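Local atomic coordinates of USG-1 protein homolog (PDB entry 2HJS), a protein that is probably an oxidoreductase of the aspartate-semialdehyde dehydrogenase family, acting on aldehyde or oxo groups with NAD or NADP and working as a dimer. Residues A[263-276]-A[290-302]. Numbering follows the deposited sequence.
Sequences VTRVLDATKGIEWV and GQDETYVGRVRAG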
loop_
_atom_site.group_PDB
_atom_site.type_symbol
_atom_site.label_atom_id
_atom_site.label_comp_id
_atom_site.label_asym_id
_atom_site.label_seq_id
_atom_site.Cartn_x
_atom_site.Cartn_y
_atom_site.Cartn_z
ATOM N N VAL A 263 -17.664 8.663 14.254
ATOM C CA VAL A 263 -16.646 7.663 13.994
ATOM C C VAL A 263 -15.406 7.894 14.880
ATOM O O VAL A 263 -14.939 6.977 15.575
ATOM C CB VAL A 263 -16.233 7.647 12.488
ATOM C CG1 VAL A 263 -15.008 6.770 12.277
ATOM C CG2 VAL A 263 -17.386 7.166 11.620
ATOM N N THR A 264 -14.897 9.123 14.873
ATOM C CA THR A 264 -13.668 9.431 15.602
ATOM C C THR A 264 -13.950 9.405 17.102
ATOM O O THR A 264 -13.083 9.010 17.884
ATOM C CB THR A 264 -13.068 10.809 15.209
ATOM O OG1 THR A 264 -13.992 11.850 15.531
ATOM C CG2 THR A 264 -12.757 10.889 13.713
ATOM N N ARG A 265 -15.158 9.817 17.503
ATOM C CA ARG A 265 -15.567 9.725 18.909
ATOM C C ARG A 265 -15.530 8.260 19.424
ATOM O O ARG A 265 -15.003 7.982 20.512
ATOM C CB ARG A 265 -16.940 10.392 19.099
ATOM C CG ARG A 265 -17.362 10.648 20.523
ATOM C CD ARG A 265 -18.731 11.421 20.589
ATOM N NE ARG A 265 -18.686 12.746 19.961
ATOM C CZ ARG A 265 -19.363 13.136 18.868
ATOM N NH1 ARG A 265 -20.199 12.334 18.231
ATOM N NH2 ARG A 265 -19.223 14.374 18.412
ATOM N N VAL A 266 -16.062 7.327 18.635
ATOM C CA VAL A 266 -16.137 5.926 19.023
ATOM C C VAL A 266 -14.742 5.337 19.163
ATOM O O VAL A 266 -14.458 4.618 20.125
ATOM C CB VAL A 266 -16.925 5.078 17.982
ATOM C CG1 VAL A 266 -16.789 3.575 18.277
ATOM C CG2 VAL A 266 -18.373 5.439 18.001
ATOM N N LEU A 267 -13.896 5.628 18.175
ATOM C CA LEU A 267 -12.507 5.175 18.131
ATOM C C LEU A 267 -11.715 5.763 19.278
ATOM O O LEU A 267 -10.912 5.079 19.902
ATOM C CB LEU A 267 -11.850 5.597 16.813
ATOM C CG LEU A 267 -12.406 4.945 15.542
ATOM C CD1 LEU A 267 -11.832 5.617 14.313
ATOM C CD2 LEU A 267 -12.146 3.443 15.535
ATOM N N ASP A 268 -11.950 7.041 19.549
ATOM C CA ASP A 268 -11.305 7.687 20.666
ATOM C C ASP A 268 -11.729 7.047 22.004
ATOM O O ASP A 268 -10.901 6.900 22.888
ATOM C CB ASP A 268 -11.612 9.180 20.651
ATOM C CG ASP A 268 -10.527 10.010 21.312
ATOM O OD1 ASP A 268 -9.394 9.494 21.508
ATOM O OD2 ASP A 268 -10.815 11.191 21.609
ATOM N N ALA A 269 -12.998 6.650 22.132
ATOM C CA ALA A 269 -13.531 6.091 23.391
ATOM C C ALA A 269 -13.195 4.604 23.599
ATOM O O ALA A 269 -13.320 4.102 24.698
ATOM C CB ALA A 269 -15.042 6.313 23.487
ATOM N N THR A 270 -12.749 3.907 22.557
ATOM C CA THR A 270 -12.517 2.467 22.657
ATOM C C THR A 270 -11.125 2.165 23.209
ATOM O O THR A 270 -10.123 2.665 22.677
ATOM C CB THR A 270 -12.704 1.775 21.283
ATOM O OG1 THR A 270 -14.018 2.070 20.791
ATOM C CG2 THR A 270 -12.536 0.251 21.400
ATOM N N LYS A 271 -11.077 1.373 24.281
ATOM C CA LYS A 271 -9.818 0.880 24.849
ATOM C C LYS A 271 -9.032 0.096 23.795
ATOM O O LYS A 271 -9.615 -0.638 23.007
ATOM C CB LYS A 271 -10.091 -0.004 26.074
ATOM C CG LYS A 271 -8.864 -0.734 26.618
ATOM C CD LYS A 271 -9.212 -1.777 27.669
ATOM C CE LYS A 271 -8.701 -1.367 29.040
ATOM N NZ LYS A 271 -7.213 -1.200 29.068
ATOM N N GLY A 272 -7.716 0.278 23.774
ATOM C CA GLY A 272 -6.853 -0.483 22.887
ATOM C C GLY A 272 -6.721 0.139 21.510
ATOM O O GLY A 272 -5.905 -0.325 20.708
ATOM N N ILE A 273 -7.549 1.156 21.220
ATOM C CA ILE A 273 -7.460 1.908 19.971
ATOM C C ILE A 273 -6.999 3.317 20.312
ATOM O O ILE A 273 -7.515 3.937 21.247
ATOM C CB ILE A 273 -8.812 1.972 19.219
ATOM C CG1 ILE A 273 -9.184 0.612 18.630
ATOM C CG2 ILE A 273 -8.748 2.974 18.085
ATOM C CD1 ILE A 273 -10.633 0.541 18.091
ATOM N N GLU A 274 -6.014 3.817 19.573
ATOM C CA GLU A 274 -5.609 5.210 19.711
ATOM C C GLU A 274 -5.979 5.983 18.445
ATOM O O GLU A 274 -5.470 5.700 17.356
ATOM C CB GLU A 274 -4.115 5.319 20.036
ATOM C CG GLU A 274 -3.635 6.740 20.371
ATOM C CD GLU A 274 -4.405 7.408 21.517
ATOM O OE1 GLU A 274 -4.852 8.559 21.328
ATOM O OE2 GLU A 274 -4.557 6.801 22.601
ATOM N N TRP A 275 -6.900 6.929 18.586
ATOM C CA TRP A 275 -7.348 7.720 17.456
ATOM C C TRP A 275 -6.398 8.892 17.251
ATOM O O TRP A 275 -6.073 9.585 18.192
ATOM C CB TRP A 275 -8.779 8.242 17.630
ATOM C CG TRP A 275 -9.137 9.238 16.513
ATOM C CD1 TRP A 275 -9.285 8.954 15.172
ATOM C CD2 TRP A 275 -9.321 10.656 16.644
ATOM N NE1 TRP A 275 -9.581 10.107 14.477
ATOM C CE2 TRP A 275 -9.600 11.165 15.348
ATOM C CE3 TRP A 275 -9.292 11.547 17.730
ATOM C CZ2 TRP A 275 -9.846 12.518 15.109
ATOM C CZ3 TRP A 275 -9.531 12.898 17.490
ATOM C CH2 TRP A 275 -9.815 13.368 16.185
ATOM N N VAL A 276 -5.959 9.095 16.015
ATOM C CA VAL A 276 -5.092 10.221 15.673
ATOM C C VAL A 276 -5.830 11.100 14.666
ATOM O O VAL A 276 -6.342 10.615 13.650
ATOM C CB VAL A 276 -3.716 9.749 15.095
ATOM C CG1 VAL A 276 -2.798 10.959 14.792
ATOM C CG2 VAL A 276 -3.039 8.765 16.044
ATOM N N GLY A 290 6.110 -2.145 19.497
ATOM C CA GLY A 290 6.493 -2.341 20.899
ATOM C C GLY A 290 5.430 -2.014 21.928
ATOM O O GLY A 290 5.698 -2.032 23.133
ATOM N N GLN A 291 4.213 -1.727 21.469
ATOM C CA GLN A 291 3.153 -1.324 22.391
ATOM C C GLN A 291 1.764 -1.870 22.006
ATOM O O GLN A 291 1.614 -2.505 20.950
ATOM C CB GLN A 291 3.211 0.199 22.648
ATOM C CG GLN A 291 3.019 1.077 21.409
ATOM C CD GLN A 291 1.580 1.083 21.028
ATOM O OE1 GLN A 291 0.739 1.573 21.786
ATOM N NE2 GLN A 291 1.261 0.488 19.880
ATOM N N ASP A 292 0.766 -1.634 22.856
ATOM C CA ASP A 292 -0.501 -2.361 22.796
ATOM C C ASP A 292 -1.593 -1.708 21.963
ATOM O O ASP A 292 -2.525 -2.392 21.566
ATOM C CB ASP A 292 -1.086 -2.580 24.192
ATOM C CG ASP A 292 -0.155 -3.351 25.129
ATOM O OD1 ASP A 292 0.884 -3.882 24.679
ATOM O OD2 ASP A 292 -0.472 -3.416 26.334
ATOM N N GLU A 293 -1.519 -0.399 21.736
ATOM C CA GLU A 293 -2.568 0.302 21.010
ATOM C C GLU A 293 -2.518 -0.019 19.522
ATOM O O GLU A 293 -1.453 -0.108 18.915
ATOM C CB GLU A 293 -2.449 1.828 21.186
ATOM C CG GLU A 293 -2.340 2.290 22.659
ATOM C CD GLU A 293 -3.568 1.893 23.435
ATOM O OE1 GLU A 293 -4.653 2.405 23.090
ATOM O OE2 GLU A 293 -3.459 1.042 24.351
ATOM N N THR A 294 -3.694 -0.171 18.941
ATOM C CA THR A 294 -3.848 -0.153 17.501
ATOM C C THR A 294 -4.209 1.306 17.163
ATOM O O THR A 294 -5.187 1.848 17.675
ATOM C CB THR A 294 -4.958 -1.113 17.110
ATOM O OG1 THR A 294 -4.495 -2.451 17.308
ATOM C CG2 THR A 294 -5.392 -0.935 15.670
ATOM N N TYR A 295 -3.399 1.935 16.326
ATOM C CA TYR A 295 -3.562 3.357 15.997
ATOM C C TYR A 295 -4.419 3.529 14.747
ATOM O O TYR A 295 -4.241 2.802 13.785
ATOM C CB TYR A 295 -2.206 3.975 15.737
ATOM C CG TYR A 295 -1.409 4.275 16.968
ATOM C CD1 TYR A 295 -1.335 5.575 17.452
ATOM C CD2 TYR A 295 -0.726 3.263 17.665
ATOM C CE1 TYR A 295 -0.590 5.884 18.587
ATOM C CE2 TYR A 295 0.017 3.561 18.818
ATOM C CZ TYR A 295 0.069 4.877 19.264
ATOM O OH TYR A 295 0.792 5.215 20.381
ATOM N N VAL A 296 -5.349 4.484 14.768
ATOM C CA VAL A 296 -6.245 4.693 13.643
ATOM C C VAL A 296 -6.244 6.179 13.303
ATOM O O VAL A 296 -6.477 6.996 14.183
ATOM C CB VAL A 296 -7.708 4.256 13.957
ATOM C CG1 VAL A 296 -8.611 4.399 12.689
ATOM C CG2 VAL A 296 -7.735 2.838 14.445
ATOM N N GLY A 297 -5.994 6.509 12.031
ATOM C CA GLY A 297 -6.056 7.879 11.553
ATOM C C GLY A 297 -6.663 8.054 10.169
ATOM O O GLY A 297 -7.195 7.100 9.579
ATOM N N ARG A 298 -6.588 9.293 9.671
ATOM C CA ARG A 298 -7.030 9.704 8.341
ATOM C C ARG A 298 -8.506 9.420 8.127
ATOM O O ARG A 298 -8.915 9.069 7.024
ATOM C CB ARG A 298 -6.166 9.085 7.214
ATOM C CG ARG A 298 -4.686 9.465 7.235
ATOM C CD ARG A 298 -4.128 9.528 5.829
ATOM N NE ARG A 298 -4.852 10.511 5.019
ATOM C CZ ARG A 298 -4.902 10.544 3.696
ATOM N NH1 ARG A 298 -4.221 9.656 2.977
ATOM N NH2 ARG A 298 -5.619 11.501 3.088
ATOM N N VAL A 299 -9.295 9.547 9.193
ATOM C CA VAL A 299 -10.740 9.343 9.100
ATOM C C VAL A 299 -11.307 10.477 8.268
ATOM O O VAL A 299 -11.186 11.628 8.643
ATOM C CB VAL A 299 -11.415 9.299 10.496
ATOM C CG1 VAL A 299 -12.977 9.276 10.358
ATOM C CG2 VAL A 299 -10.918 8.105 11.294
ATOM N N ARG A 300 -11.897 10.148 7.130
ATOM C CA ARG A 300 -12.429 11.162 6.209
ATOM C C ARG A 300 -13.491 10.531 5.309
ATOM O O ARG A 300 -13.551 9.304 5.189
ATOM C CB ARG A 300 -11.296 11.733 5.337
ATOM C CG ARG A 300 -10.629 10.660 4.462
ATOM C CD ARG A 300 -9.289 11.122 3.924
ATOM N NE ARG A 300 -8.780 10.270 2.840
ATOM C CZ ARG A 300 -8.157 9.096 3.018
ATOM N NH1 ARG A 300 -7.976 8.584 4.235
ATOM N NH2 ARG A 300 -7.720 8.415 1.969
ATOM N N ALA A 301 -14.308 11.367 4.677
ATOM C CA ALA A 301 -15.245 10.892 3.687
ATOM C C ALA A 301 -14.594 10.861 2.296
ATOM O O ALA A 301 -13.489 11.393 2.105
ATOM C CB ALA A 301 -16.477 11.773 3.662
ATOM N N GLY A 302 -15.283 10.231 1.341
ATOM C CA GLY A 302 -14.898 10.278 -0.065
ATOM C C GLY A 302 -14.944 11.721 -0.528
ATOM O O GLY A 302 -15.690 12.546 0.036
HETATM O O HOH W 1 -6.856 2.674 24.835
HETATM O O HOH W 2 -8.522 10.686 11.907
HETATM O O HOH W 3 -5.406 11.600 10.673
#
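Four backbone hydrogen bonds join 272-276 to 294-296 in parallel register: T294 N to G272 O (2.8 Å), E274 N to T294 O, V296 N to E274 O, and V276 N to V296 O (2.8 Å). All are nearly straight, and each acceptor carbonyl also receives a CA-H...O contact. Beyond V296 direct pairing gives way to water: one molecule joins W275 NE1, V276 O and V299 N, and a second links V276 O to R298 N. At the other end a water bridges G272 N and E293 OE1, whose carboxylate curls back over G272 because its chain bends at chi2 (-61°). Helix 284-288 connects the two strands in sequence, in a beta-alpha-beta unit at the margin of the six-stranded sheet of the dimerisation domain; strand 308-315 pairs antiparallel with the other side of 294-301. On one sheet face, I273 CG2 meets V296 CG2 at 3.8 Å, while V296 CG1 points to L267 CD1 (3.8 Å) of the helix running nearly antiparallel to 294-301. V299 divides its methyls: CG1 touches T264 CG2 (3.7 Å) and V263 CG1, and CG2 touches L267 CD1 and also meets the edge of the W275 indole, near its plane, at NE1 (4.0 Å). T264 CB lies over one face of that indole, toward its rim. On the opposite sheet face, E274 CB sits over the Y295 ring in a CH-pi contact, 4.0 Å from the centroid, and V276 CG2 abuts the ring edge at CD1. R298 starts away from the 263-276 segment, and its NH2 forms a salt bridge with E215 of the second subunit.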